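Local coordinates for protein oxalate--CoA ligase (PDB 5IE2) that belongs to the ANL superfamily of AMP-binding enzymes, with a large N-terminal part and a smaller C-terminal domain, and holds adenosine-5'-triphosphate in its pocket, at residues 15-20 with 200-205; 193-198 with 226-231; 314-319 with 388-393; 397-400 with 404-407. All blocks are in the same frame, centred on the assembly; numbering follows the deposited sequence. Where two conformers were deposited one is given.

How the interactions relate
From the N terminus, interaction 1 opens at the end of helix 6-16 and closes 180 residues later in the loop ahead of strand 205-207. Interaction 2 starts within the span closed by interaction 1, on helix 184-198, and ends beyond it at the tail of helix 215-227, so the two cross. They also touch: Leu200 N lies 3.0 Å from Lys195 O, and Asp204 O 3.0 Å from Ala231 N, where strands 205-207 and 231-234 pair. Interactions 3 and 4 follow in series. Interaction 3 brings the turn after strand 308-314 to strand 389-392; interaction 4 is the short hairpin that follows, in the same sheet. Both touch ATP, and Ile194 packs on His319 between interactions 2 and 3.

Interaction 1: 15-20 with 200-205; sequences KKFPDR and LTESDS
Asp204 OD2 takes the N-H of Thr201 at 2.9 Å on its anti lone pair and is also salt-bridged to Arg283; both grips probably help hold the type I turn Thr201-Asp204, from which Glu202 reaches Phe17 and Arg20. Phe17 is the first residue beyond helix 6-16 and starts a type I turn of its own, closed by the bond from Arg20 N to Phe17 O. Its ring is sandwiched: Lys16 CG lies over one face, and on the opposite face Glu202 CB sits 3.8 Å from the Phe17 ring centroid, only 9° off the normal, a CH-pi contact. With chi2 of Glu202 at -86°, the chain bends and lays the carboxylate over the CE1-CZ rim of that same face, its plane 29° from the ring's, with Glu202 OE1 3.4 Å from Phe17 CZ. Arg20 comes alongside the same glutamate, its CD 3.6 Å from Glu202 CB. The Glu202 carbonyl oxygen lies over one face of the guanidinium, 3.1 Å from Arg20 NH2, at an angle too poor for a hydrogen bond. No hydrogen bond or salt bridge joins the two segments; the contact rests on the CH-pi contact, aliphatic carbons and a carbonyl over the guanidinium, with charge attraction probably a longer-range addition.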
loop_
_atom_site.group_PDB
_atom_site.type_symbol
_atom_site.label_atom_id
_atom_site.label_comp_id
_atom_site.label_asym_id
_atom_site.label_seq_id
_atom_site.Cartn_x
_atom_site.Cartn_y
_atom_site.Cartn_z
ATOM N N LYS A 15 6.346 14.749 21.969
ATOM C CA LYS A 15 6.620 15.036 23.376
ATOM C C LYS A 15 7.368 13.937 24.133
ATOM O O LYS A 15 8.210 14.239 25.019
ATOM C CB LYS A 15 5.287 15.333 24.091
ATOM C CG LYS A 15 4.780 16.728 23.743
ATOM C CD LYS A 15 3.422 16.977 24.419
ATOM C CE LYS A 15 2.866 18.357 24.059
ATOM N NZ LYS A 15 1.473 18.562 24.629
ATOM N N LYS A 16 7.062 12.675 23.845
ATOM C CA LYS A 16 7.741 11.590 24.552
ATOM C C LYS A 16 9.186 11.298 24.053
ATOM O O LYS A 16 10.059 10.917 24.845
ATOM C CB LYS A 16 6.904 10.304 24.458
ATOM C CG LYS A 16 7.418 9.222 25.408
ATOM C CD LYS A 16 6.498 8.030 25.366
ATOM C CE LYS A 16 6.968 6.927 26.324
ATOM N NZ LYS A 16 6.005 5.792 26.230
ATOM N N PHE A 17 9.395 11.428 22.730
ATOM C CA PHE A 17 10.635 11.052 22.033
ATOM C C PHE A 17 11.193 12.200 21.192
ATOM O O PHE A 17 11.514 12.029 20.005
ATOM C CB PHE A 17 10.392 9.849 21.111
ATOM C CG PHE A 17 9.893 8.626 21.843
ATOM C CD1 PHE A 17 10.728 7.986 22.763
ATOM C CD2 PHE A 17 8.619 8.097 21.570
ATOM C CE1 PHE A 17 10.302 6.848 23.477
ATOM C CE2 PHE A 17 8.167 6.939 22.272
ATOM C CZ PHE A 17 9.042 6.302 23.200
ATOM N N PRO A 18 11.374 13.373 21.817
ATOM C CA PRO A 18 11.688 14.523 20.955
ATOM C C PRO A 18 13.010 14.421 20.217
ATOM O O PRO A 18 13.081 14.970 19.111
ATOM C CB PRO A 18 11.737 15.734 21.963
ATOM C CG PRO A 18 12.066 15.072 23.334
ATOM C CD PRO A 18 11.266 13.732 23.249
ATOM N N ASP A 19 14.021 13.800 20.815
ATOM C CA ASP A 19 15.348 13.834 20.184
ATOM C C ASP A 19 15.647 12.481 19.470
ATOM O O ASP A 19 16.772 12.232 19.026
ATOM C CB ASP A 19 16.429 14.203 21.262
ATOM C CG ASP A 19 17.418 15.350 20.819
ATOM O OD1 ASP A 19 17.233 15.998 19.758
ATOM O OD2 ASP A 19 18.431 15.587 21.547
ATOM N N ARG A 20 14.660 11.592 19.339
ATOM C CA ARG A 20 14.875 10.377 18.541
ATOM C C ARG A 20 14.715 10.736 17.077
ATOM O O ARG A 20 13.906 11.620 16.732
ATOM C CB ARG A 20 13.874 9.282 18.920
ATOM C CG ARG A 20 14.021 8.848 20.388
ATOM C CD ARG A 20 13.583 7.415 20.532
ATOM N NE ARG A 20 14.310 6.615 19.550
ATOM C CZ ARG A 20 15.267 5.736 19.830
ATOM N NH1 ARG A 20 15.583 5.503 21.097
ATOM N NH2 ARG A 20 15.880 5.080 18.815
ATOM N N LEU A 200 5.817 -2.340 16.872
ATOM C CA LEU A 200 6.739 -1.258 16.504
ATOM C C LEU A 200 7.020 -0.425 17.744
ATOM O O LEU A 200 6.079 -0.123 18.509
ATOM C CB LEU A 200 6.141 -0.348 15.408
ATOM C CG LEU A 200 5.873 -1.076 14.060
ATOM C CD1 LEU A 200 5.260 -0.032 13.082
ATOM C CD2 LEU A 200 7.140 -1.703 13.451
ATOM N N THR A 201 8.284 -0.070 17.948
ATOM C CA THR A 201 8.646 0.820 19.048
ATOM C C THR A 201 9.625 1.861 18.562
ATOM O O THR A 201 10.014 1.877 17.396
ATOM C CB THR A 201 9.281 0.077 20.236
ATOM O OG1 THR A 201 10.595 -0.366 19.865
ATOM C CG2 THR A 201 8.419 -1.114 20.658
ATOM N N GLU A 202 10.071 2.719 19.482
ATOM C CA GLU A 202 10.902 3.831 19.048
ATOM C C GLU A 202 12.285 3.375 18.590
ATOM O O GLU A 202 13.032 4.176 18.003
ATOM C CB GLU A 202 11.027 4.868 20.181
ATOM C CG GLU A 202 11.804 4.321 21.408
ATOM C CD GLU A 202 10.948 3.551 22.444
ATOM O OE1 GLU A 202 9.798 3.124 22.169
ATOM O OE2 GLU A 202 11.443 3.364 23.590
ATOM N N SER A 203 12.685 2.123 18.846
ATOM C CA SER A 203 13.982 1.676 18.327
ATOM C C SER A 203 13.905 1.114 16.898
ATOM O O SER A 203 14.933 0.746 16.309
ATOM C CB SER A 203 14.609 0.623 19.254
ATOM O OG SER A 203 13.790 -0.527 19.319
ATOM N N ASP A 204 12.713 1.053 16.315
ATOM C CA ASP A 204 12.627 0.530 14.948
ATOM C C ASP A 204 12.983 1.576 13.888
ATOM O O ASP A 204 13.011 2.784 14.131
ATOM C CB ASP A 204 11.200 -0.025 14.657
ATOM C CG ASP A 204 10.980 -1.399 15.347
ATOM O OD1 ASP A 204 11.814 -2.288 15.101
ATOM O OD2 ASP A 204 10.061 -1.533 16.211
ATOM N N SER A 205 13.275 1.073 12.690
ATOM C CA SER A 205 13.769 1.898 11.628
ATOM C C SER A 205 13.482 1.188 10.317
ATOM O O SER A 205 13.656 -0.029 10.247
ATOM C CB SER A 205 15.287 2.101 11.795
ATOM O OG SER A 205 15.840 2.617 10.604
#

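Interaction 2: 193-198 with 226-231; sequences NIKAVY and LGAGAA
The polar part of this contact is one bond: Lys195 NZ donates to Gly227 O at 3.3 Å. It is a long bond, with the ammonium well above the carbonyl plane, 49° out of it, rather than on a lone pair. The same NZ also makes a salt bridge with Asp2, which links this part of helix 184-198 to the N-terminal tail. The acceptor belongs to the last turn of helix 215-227, which finishes in a Schellman motif: Gly229 has positive phi (77°), and its N bonds back to Leu226 O at 3.1 Å. A lysine at such a helix C terminus would probably gain from the partial negative charge of the end carbonyls. Apolar contact is made by the middle of the lysine chain. Lys195 CD lies 3.7 Å from Ala228 CB, and the bend at chi3 (-52°) then turns NZ toward the Gly227 carbonyl. Leu200, from the loop after helix 184-198, packs on Ala228 as well.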
loop_
_atom_site.group_PDB
_atom_site.type_symbol
_atom_site.label_atom_id
_atom_site.label_comp_id
_atom_site.label_asym_id
_atom_site.label_seq_id
_atom_site.Cartn_x
_atom_site.Cartn_y
_atom_site.Cartn_z
ATOM N N ASN A 193 -3.289 -0.238 14.920
ATOM C CA ASN A 193 -3.314 -1.664 14.545
ATOM C C ASN A 193 -1.949 -2.213 14.035
ATOM O O ASN A 193 -1.501 -3.288 14.438
ATOM C CB ASN A 193 -4.351 -1.890 13.441
ATOM C CG ASN A 193 -5.776 -1.660 13.920
ATOM O OD1 ASN A 193 -6.098 -1.732 15.137
ATOM N ND2 ASN A 193 -6.644 -1.426 12.963
ATOM N N ILE A 194 -1.347 -1.437 13.149
ATOM C CA ILE A 194 -0.072 -1.810 12.532
ATOM C C ILE A 194 1.023 -1.801 13.602
ATOM O O ILE A 194 1.758 -2.774 13.755
ATOM C CB ILE A 194 0.273 -0.843 11.351
ATOM C CG1 ILE A 194 -0.806 -0.982 10.257
ATOM C CG2 ILE A 194 1.730 -1.113 10.812
ATOM C CD1 ILE A 194 -0.794 0.171 9.194
ATOM N N LYS A 195 1.056 -0.758 14.426
ATOM C CA LYS A 195 2.041 -0.748 15.503
ATOM C C LYS A 195 1.858 -1.927 16.453
ATOM O O LYS A 195 2.837 -2.515 16.936
ATOM C CB LYS A 195 1.874 0.514 16.374
ATOM C CG LYS A 195 2.353 1.749 15.780
ATOM C CD LYS A 195 2.453 2.817 16.929
ATOM C CE LYS A 195 1.180 2.923 17.716
ATOM N NZ LYS A 195 1.287 3.855 18.838
ATOM N N ALA A 196 0.597 -2.281 16.717
ATOM C CA ALA A 196 0.347 -3.329 17.677
ATOM C C ALA A 196 0.791 -4.679 17.147
ATOM O O ALA A 196 1.508 -5.432 17.874
ATOM C CB ALA A 196 -1.182 -3.365 18.120
ATOM N N VAL A 197 0.367 -5.042 15.937
ATOM C CA VAL A 197 0.657 -6.405 15.489
ATOM C C VAL A 197 2.168 -6.613 15.206
ATOM O O VAL A 197 2.655 -7.717 15.370
ATOM C CB VAL A 197 -0.200 -6.804 14.240
ATOM C CG1 VAL A 197 0.197 -5.975 13.035
ATOM C CG2 VAL A 197 -0.126 -8.347 13.960
ATOM N N TYR A 198 2.908 -5.565 14.838
ATOM C CA TYR A 198 4.354 -5.745 14.626
ATOM C C TYR A 198 5.169 -5.304 15.838
ATOM O O TYR A 198 6.382 -5.329 15.767
ATOM C CB TYR A 198 4.816 -5.007 13.332
ATOM C CG TYR A 198 4.004 -5.506 12.146
ATOM C CD1 TYR A 198 3.991 -6.854 11.816
ATOM C CD2 TYR A 198 3.204 -4.642 11.425
ATOM C CE1 TYR A 198 3.198 -7.328 10.770
ATOM C CE2 TYR A 198 2.419 -5.100 10.388
ATOM C CZ TYR A 198 2.427 -6.424 10.075
ATOM O OH TYR A 198 1.595 -6.829 9.066
ATOM N N LEU A 226 6.178 6.598 12.346
ATOM C CA LEU A 226 6.214 7.887 13.064
ATOM C C LEU A 226 5.349 7.788 14.315
ATOM O O LEU A 226 5.683 8.310 15.381
ATOM C CB LEU A 226 5.717 9.015 12.187
ATOM C CG LEU A 226 6.563 9.328 10.936
ATOM C CD1 LEU A 226 5.871 10.462 10.197
ATOM C CD2 LEU A 226 7.993 9.761 11.359
ATOM N N GLY A 227 4.224 7.096 14.185
ATOM C CA GLY A 227 3.342 6.935 15.345
ATOM C C GLY A 227 3.904 6.081 16.465
ATOM O O GLY A 227 3.312 6.074 17.568
ATOM N N ALA A 228 4.979 5.300 16.193
ATOM C CA ALA A 228 5.654 4.568 17.264
ATOM C C ALA A 228 6.867 5.294 17.866
ATOM O O ALA A 228 7.545 4.723 18.756
ATOM C CB ALA A 228 6.176 3.181 16.748
ATOM N N GLY A 229 7.199 6.462 17.325
ATOM C CA GLY A 229 8.460 7.164 17.666
ATOM C C GLY A 229 9.656 6.523 16.962
ATOM O O GLY A 229 10.829 6.775 17.316
ATOM N N ALA A 230 9.357 5.686 15.966
ATOM C CA ALA A 230 10.390 4.993 15.151
ATOM C C ALA A 230 10.916 5.941 14.066
ATOM O O ALA A 230 10.460 7.100 13.944
ATOM C CB ALA A 230 9.798 3.676 14.486
ATOM N N ALA A 231 11.851 5.446 13.245
ATOM C CA ALA A 231 12.421 6.257 12.159
ATOM C C ALA A 231 12.136 5.678 10.772
ATOM O O ALA A 231 11.979 4.453 10.591
ATOM C CB ALA A 231 13.960 6.399 12.343
#

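Interaction 3: 314-319 with 388-393; sequences MTEATH and GWFHTG. With ATP (adenosine-5'-triphosphate), chain C; ACY (acetic acid), chain E.
Beside the ATP pocket, Met314 and Glu316 of the Met-Thr-Glu-Ala turn meet Phe390 and Thr392 of strand 389-392. Met314 SD comes to the edge of the Phe390 ring, in its plane, 3.8 Å from Phe390 CE2: a Met-aromatic contact. The same sulfur lies 3.7 Å from Thr392 CG2, while the bend at chi3 of Met314 brings CE 3.7 Å from Thr392 O and 3.6 Å from ATP O3'. The Glu316 and Phe390 side chains cross at about a right angle, with Glu316 CG 3.6 Å from Phe390 CZ; Glu316 OE2 bonds to Tyr374. By sequence the turn matches the A5 core motif of the ANL family, and Phe-His-Thr-Gly the A7 motif, whose following Asp394 also binds ATP. Two amides, Ala317 N and His319 N, reach Met314 O from opposite faces of its plane, closing the turn. Thr315 N then points at the alpha phosphate, 2.9 Å from ATP O1A and nearly straight (168°). Farther round, His319 ND1 donates to OXT of an acetic acid molecule at 2.7 Å, an additive probably from the crystallisation liquor, which Ser289 also holds.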
loop_
_atom_site.group_PDB
_atom_site.type_symbol
_atom_site.label_atom_id
_atom_site.label_comp_id
_atom_site.label_asym_id
_atom_site.label_seq_id
_atom_site.Cartn_x
_atom_site.Cartn_y
_atom_site.Cartn_z
ATOM N N MET A 314 -6.463 -3.053 2.226
ATOM C CA MET A 314 -7.106 -2.398 1.085
ATOM C C MET A 314 -7.355 -0.943 1.417
ATOM O O MET A 314 -7.386 -0.539 2.586
ATOM C CB MET A 314 -8.416 -3.137 0.707
ATOM C CG MET A 314 -9.567 -2.972 1.730
ATOM S SD MET A 314 -10.907 -4.139 1.333
ATOM C CE MET A 314 -11.301 -3.811 -0.396
ATOM N N THR A 315 -7.514 -0.125 0.383
ATOM C CA THR A 315 -7.666 1.297 0.589
ATOM C C THR A 315 -8.869 1.590 1.503
ATOM O O THR A 315 -8.786 2.462 2.333
ATOM C CB THR A 315 -7.871 2.023 -0.780
ATOM O OG1 THR A 315 -6.749 1.747 -1.616
ATOM C CG2 THR A 315 -7.962 3.521 -0.598
ATOM N N GLU A 316 -9.970 0.884 1.296
ATOM C CA GLU A 316 -11.199 1.141 2.084
ATOM C C GLU A 316 -11.098 0.818 3.581
ATOM O O GLU A 316 -11.930 1.269 4.390
ATOM C CB GLU A 316 -12.374 0.330 1.516
ATOM C CG GLU A 316 -12.880 0.776 0.169
ATOM C CD GLU A 316 -12.198 -0.011 -0.983
ATOM O OE1 GLU A 316 -11.011 -0.374 -0.844
ATOM O OE2 GLU A 316 -12.884 -0.263 -2.008
ATOM N N ALA A 317 -10.100 0.019 3.935
ATOM C CA ALA A 317 -9.822 -0.354 5.337
ATOM C C ALA A 317 -8.698 0.525 5.908
ATOM O O ALA A 317 -8.131 0.185 6.932
ATOM C CB ALA A 317 -9.395 -1.880 5.384
ATOM N N THR A 318 -8.337 1.611 5.212
ATOM C CA THR A 318 -7.138 2.412 5.592
ATOM C C THR A 318 -5.936 1.417 5.732
ATOM O O THR A 318 -5.200 1.420 6.717
ATOM C CB THR A 318 -7.382 3.258 6.896
ATOM O OG1 THR A 318 -8.630 3.925 6.718
ATOM C CG2 THR A 318 -6.304 4.365 7.075
ATOM N N HIS A 319 -5.779 0.592 4.713
ATOM C CA HIS A 319 -4.719 -0.432 4.642
ATOM C C HIS A 319 -5.087 -1.680 5.500
ATOM O O HIS A 319 -5.981 -2.441 5.124
ATOM C CB HIS A 319 -3.325 0.179 5.025
ATOM C CG HIS A 319 -2.164 -0.722 4.681
ATOM N ND1 HIS A 319 -1.993 -1.289 3.432
ATOM C CD2 HIS A 319 -1.134 -1.185 5.452
ATOM C CE1 HIS A 319 -0.911 -2.065 3.450
ATOM N NE2 HIS A 319 -0.373 -2.021 4.661
ATOM N N GLY A 388 -22.943 -1.684 9.380
ATOM C CA GLY A 388 -21.566 -1.344 9.758
ATOM C C GLY A 388 -20.506 -2.172 9.042
ATOM O O GLY A 388 -19.321 -1.824 9.048
ATOM N N TRP A 389 -20.917 -3.288 8.447
ATOM C CA TRP A 389 -19.966 -4.188 7.790
ATOM C C TRP A 389 -19.725 -3.800 6.334
ATOM O O TRP A 389 -20.679 -3.575 5.586
ATOM C CB TRP A 389 -20.487 -5.616 7.790
ATOM C CG TRP A 389 -20.591 -6.251 9.159
ATOM C CD1 TRP A 389 -21.637 -6.154 10.049
ATOM C CD2 TRP A 389 -19.607 -7.089 9.770
ATOM N NE1 TRP A 389 -21.363 -6.892 11.168
ATOM C CE2 TRP A 389 -20.115 -7.467 11.030
ATOM C CE3 TRP A 389 -18.330 -7.559 9.357
ATOM C CZ2 TRP A 389 -19.417 -8.320 11.891
ATOM C CZ3 TRP A 389 -17.637 -8.407 10.197
ATOM C CH2 TRP A 389 -18.182 -8.770 11.480
ATOM N N PHE A 390 -18.471 -3.864 5.910
ATOM C CA PHE A 390 -18.094 -3.562 4.544
ATOM C C PHE A 390 -17.758 -4.879 3.795
ATOM O O PHE A 390 -16.983 -5.686 4.298
ATOM C CB PHE A 390 -16.908 -2.605 4.561
ATOM C CG PHE A 390 -16.296 -2.387 3.194
ATOM C CD1 PHE A 390 -17.016 -1.731 2.210
ATOM C CD2 PHE A 390 -14.987 -2.854 2.920
ATOM C CE1 PHE A 390 -16.439 -1.527 0.934
ATOM C CE2 PHE A 390 -14.426 -2.670 1.668
ATOM C CZ PHE A 390 -15.154 -2.013 0.673
ATOM N N HIS A 391 -18.334 -5.071 2.599
ATOM C CA HIS A 391 -18.091 -6.260 1.755
ATOM C C HIS A 391 -16.854 -6.012 0.891
ATOM O O HIS A 391 -16.858 -5.073 0.104
ATOM C CB HIS A 391 -19.310 -6.557 0.873
ATOM C CG HIS A 391 -20.471 -7.072 1.639
ATOM N ND1 HIS A 391 -21.002 -8.328 1.427
ATOM C CD2 HIS A 391 -21.145 -6.548 2.688
ATOM C CE1 HIS A 391 -21.978 -8.542 2.299
ATOM N NE2 HIS A 391 -22.092 -7.472 3.068
ATOM N N THR A 392 -15.776 -6.787 1.085
ATOM C CA THR A 392 -14.483 -6.474 0.416
ATOM C C THR A 392 -14.424 -6.831 -1.079
ATOM O O THR A 392 -13.548 -6.340 -1.788
ATOM C CB THR A 392 -13.272 -7.202 1.065
ATOM O OG1 THR A 392 -13.467 -8.627 0.925
ATOM C CG2 THR A 392 -13.165 -6.866 2.519
ATOM N N GLY A 393 -15.287 -7.742 -1.517
ATOM C CA GLY A 393 -15.172 -8.261 -2.871
ATOM C C GLY A 393 -14.180 -9.410 -3.028
ATOM O O GLY A 393 -13.951 -9.889 -4.150
HETATM P PG ATP C . -9.948 -1.621 -7.245
HETATM O O1G ATP C . -10.475 -2.874 -7.946
HETATM O O2G ATP C . -10.085 -0.387 -8.065
HETATM O O3G ATP C . -10.567 -1.460 -5.858
HETATM P PB ATP C . -7.664 -2.737 -5.876
HETATM O O1B ATP C . -6.366 -3.337 -6.371
HETATM O O2B ATP C . -8.738 -3.597 -5.312
HETATM O O3B ATP C . -8.338 -1.783 -7.029
HETATM P PA ATP C . -6.316 -1.727 -3.449
HETATM O O1A ATP C . -7.153 -1.170 -2.305
HETATM O O2A ATP C . -5.022 -1.096 -3.788
HETATM O O3A ATP C . -7.221 -1.607 -4.780
HETATM O "O5'" ATP C . -6.168 -3.308 -3.247
HETATM C "C5'" ATP C . -6.840 -4.064 -2.209
HETATM C "C4'" ATP C . -7.011 -5.491 -2.760
HETATM O "O4'" ATP C . -5.715 -6.112 -2.860
HETATM C "C3'" ATP C . -7.719 -6.396 -1.800
HETATM O "O3'" ATP C . -9.128 -6.214 -1.917
HETATM C "C2'" ATP C . -7.278 -7.775 -2.245
HETATM O "O2'" ATP C . -7.967 -8.120 -3.456
HETATM C "C1'" ATP C . -5.856 -7.505 -2.645
HETATM N N9 ATP C . -4.884 -7.890 -1.594
HETATM C C8 ATP C . -4.341 -7.126 -0.638
HETATM N N7 ATP C . -3.469 -7.880 0.102
HETATM C C5 ATP C . -3.470 -9.140 -0.445
HETATM C C6 ATP C . -2.763 -10.411 -0.165
HETATM N N6 ATP C . -1.823 -10.468 0.836
HETATM N N1 ATP C . -3.050 -11.457 -0.973
HETATM C C2 ATP C . -3.942 -11.372 -1.987
HETATM N N3 ATP C . -4.633 -10.244 -2.298
HETATM C C4 ATP C . -4.403 -9.127 -1.549
HETATM C C ACY E . -2.978 -2.308 0.404
HETATM O O ACY E . -1.828 -2.840 0.624
HETATM O OXT ACY E . -3.609 -1.600 1.244
HETATM C CH3 ACY E . -3.650 -2.583 -0.915
#

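Interaction 4: 397-400 with 404-407; sequences YFDT and LHLV. With ATP (adenosine-5'-triphosphate), chain C.
The Tyr397 and His405 rings, on the beta hairpin of strands 394-398 and 404-409, lie almost parallel, planes 5° apart, but slid so far that they barely overlap, with centroids 5.0 Å apart. Instead, His405 CB sits over the tyrosine face, 3.5 Å from Tyr397 CZ, while Val407 CG2 approaches the Tyr397 edge. At the histidine edge, His405 NE2 donates in the ring plane to OD2 of Asp399, at the hairpin's turn, 2.8 Å away and nearly straight (172°). The donor lies above the carboxylate plane, 42° out of it; Lys333 makes a salt bridge with the same oxygen. Tyr397 and His405 form an antiparallel hydrogen-bonded pair, with His405 N to Tyr397 O at 2.8 Å and Tyr397 N to His405 O at 3.0 Å. Phe398 and Leu404 form the next, non-hydrogen-bonded pair on the other face, where Phe398 CE1 touches Leu404 CB at 3.7 Å and both lie against strand 344-348. One residue past His405, Leu406 CD1 reaches the adenine, 3.6 Å from ATP C2.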
loop_
_atom_site.group_PDB
_atom_site.type_symbol
_atom_site.label_atom_id
_atom_site.label_comp_id
_atom_site.label_asym_id
_atom_site.label_seq_id
_atom_site.Cartn_x
_atom_site.Cartn_y
_atom_site.Cartn_z
ATOM N N TYR A 397 -11.384 -17.991 3.222
ATOM C CA TYR A 397 -11.940 -18.797 4.316
ATOM C C TYR A 397 -10.979 -18.721 5.500
ATOM O O TYR A 397 -9.803 -18.426 5.323
ATOM C CB TYR A 397 -12.175 -20.264 3.884
ATOM C CG TYR A 397 -10.895 -20.967 3.469
ATOM C CD1 TYR A 397 -10.135 -21.674 4.403
ATOM C CD2 TYR A 397 -10.438 -20.897 2.156
ATOM C CE1 TYR A 397 -8.956 -22.316 4.038
ATOM C CE2 TYR A 397 -9.251 -21.518 1.780
ATOM C CZ TYR A 397 -8.513 -22.235 2.725
ATOM O OH TYR A 397 -7.343 -22.873 2.353
ATOM N N PHE A 398 -11.514 -18.954 6.692
ATOM C CA PHE A 398 -10.732 -19.100 7.911
ATOM C C PHE A 398 -10.458 -20.569 8.144
ATOM O O PHE A 398 -11.375 -21.396 8.039
ATOM C CB PHE A 398 -11.486 -18.558 9.128
ATOM C CG PHE A 398 -11.455 -17.042 9.198
ATOM C CD1 PHE A 398 -10.254 -16.375 9.407
ATOM C CD2 PHE A 398 -12.623 -16.307 9.072
ATOM C CE1 PHE A 398 -10.205 -14.994 9.482
ATOM C CE2 PHE A 398 -12.572 -14.899 9.122
ATOM C CZ PHE A 398 -11.352 -14.257 9.319
ATOM N N ASP A 399 -9.212 -20.876 8.521
ATOM C CA ASP A 399 -8.916 -22.218 8.964
ATOM C C ASP A 399 -9.303 -22.303 10.454
ATOM O O ASP A 399 -9.797 -21.313 11.032
ATOM C CB ASP A 399 -7.440 -22.605 8.686
ATOM C CG ASP A 399 -6.428 -21.759 9.419
ATOM O OD1 ASP A 399 -6.724 -21.240 10.519
ATOM O OD2 ASP A 399 -5.277 -21.654 8.909
ATOM N N THR A 400 -9.080 -23.447 11.095
ATOM C CA THR A 400 -9.557 -23.621 12.486
ATOM C C THR A 400 -8.693 -22.861 13.510
ATOM O O THR A 400 -9.106 -22.730 14.650
ATOM C CB THR A 400 -9.630 -25.118 12.860
ATOM O OG1 THR A 400 -8.384 -25.707 12.537
ATOM C CG2 THR A 400 -10.696 -25.813 12.032
ATOM N N LEU A 404 -6.765 -16.403 7.974
ATOM C CA LEU A 404 -7.477 -16.207 6.727
ATOM C C LEU A 404 -6.614 -16.677 5.549
ATOM O O LEU A 404 -5.427 -16.391 5.479
ATOM C CB LEU A 404 -7.872 -14.722 6.577
ATOM C CG LEU A 404 -8.482 -14.207 5.273
ATOM C CD1 LEU A 404 -9.816 -14.906 5.028
ATOM C CD2 LEU A 404 -8.661 -12.687 5.344
ATOM N N HIS A 405 -7.268 -17.374 4.625
ATOM C CA HIS A 405 -6.681 -17.799 3.375
ATOM C C HIS A 405 -7.487 -17.217 2.242
ATOM O O HIS A 405 -8.669 -17.524 2.136
ATOM C CB HIS A 405 -6.690 -19.330 3.242
ATOM C CG HIS A 405 -5.951 -20.032 4.336
ATOM N ND1 HIS A 405 -4.708 -20.607 4.138
ATOM C CD2 HIS A 405 -6.265 -20.240 5.638
ATOM C CE1 HIS A 405 -4.283 -21.123 5.282
ATOM N NE2 HIS A 405 -5.221 -20.935 6.199
ATOM N N LEU A 406 -6.865 -16.399 1.400
ATOM C CA LEU A 406 -7.589 -15.788 0.271
ATOM C C LEU A 406 -7.622 -16.671 -0.968
ATOM O O LEU A 406 -6.638 -17.326 -1.330
ATOM C CB LEU A 406 -6.955 -14.446 -0.074
ATOM C CG LEU A 406 -7.132 -13.410 1.030
ATOM C CD1 LEU A 406 -6.172 -12.245 0.702
ATOM C CD2 LEU A 406 -8.558 -12.922 1.194
ATOM N N VAL A 407 -8.766 -16.700 -1.630
ATOM C CA VAL A 407 -8.945 -17.498 -2.838
ATOM C C VAL A 407 -8.847 -16.559 -4.030
ATOM O O VAL A 407 -8.284 -16.912 -5.079
ATOM C CB VAL A 407 -10.322 -18.254 -2.808
ATOM C CG1 VAL A 407 -10.555 -19.035 -4.069
ATOM C CG2 VAL A 407 -10.363 -19.171 -1.621
HETATM P PG ATP C . -9.948 -1.621 -7.245
HETATM O O1G ATP C . -10.475 -2.874 -7.946
HETATM O O2G ATP C . -10.085 -0.387 -8.065
HETATM O O3G ATP C . -10.567 -1.460 -5.858
HETATM P PB ATP C . -7.664 -2.737 -5.876
HETATM O O1B ATP C . -6.366 -3.337 -6.371
HETATM O O2B ATP C . -8.738 -3.597 -5.312
HETATM O O3B ATP C . -8.338 -1.783 -7.029
HETATM P PA ATP C . -6.316 -1.727 -3.449
HETATM O O1A ATP C . -7.153 -1.170 -2.305
HETATM O O2A ATP C . -5.022 -1.096 -3.788
HETATM O O3A ATP C . -7.221 -1.607 -4.780
HETATM O "O5'" ATP C . -6.168 -3.308 -3.247
HETATM C "C5'" ATP C . -6.840 -4.064 -2.209
HETATM C "C4'" ATP C . -7.011 -5.491 -2.760
HETATM O "O4'" ATP C . -5.715 -6.112 -2.860
HETATM C "C3'" ATP C . -7.719 -6.396 -1.800
HETATM O "O3'" ATP C . -9.128 -6.214 -1.917
HETATM C "C2'" ATP C . -7.278 -7.775 -2.245
HETATM O "O2'" ATP C . -7.967 -8.120 -3.456
HETATM C "C1'" ATP C . -5.856 -7.505 -2.645
HETATM N N9 ATP C . -4.884 -7.890 -1.594
HETATM C C8 ATP C . -4.341 -7.126 -0.638
HETATM N N7 ATP C . -3.469 -7.880 0.102
HETATM C C5 ATP C . -3.470 -9.140 -0.445
HETATM C C6 ATP C . -2.763 -10.411 -0.165
HETATM N N6 ATP C . -1.823 -10.468 0.836
HETATM N N1 ATP C . -3.050 -11.457 -0.973
HETATM C C2 ATP C . -3.942 -11.372 -1.987
HETATM N N3 ATP C . -4.633 -10.244 -2.298
HETATM C C4 ATP C . -4.403 -9.127 -1.549
#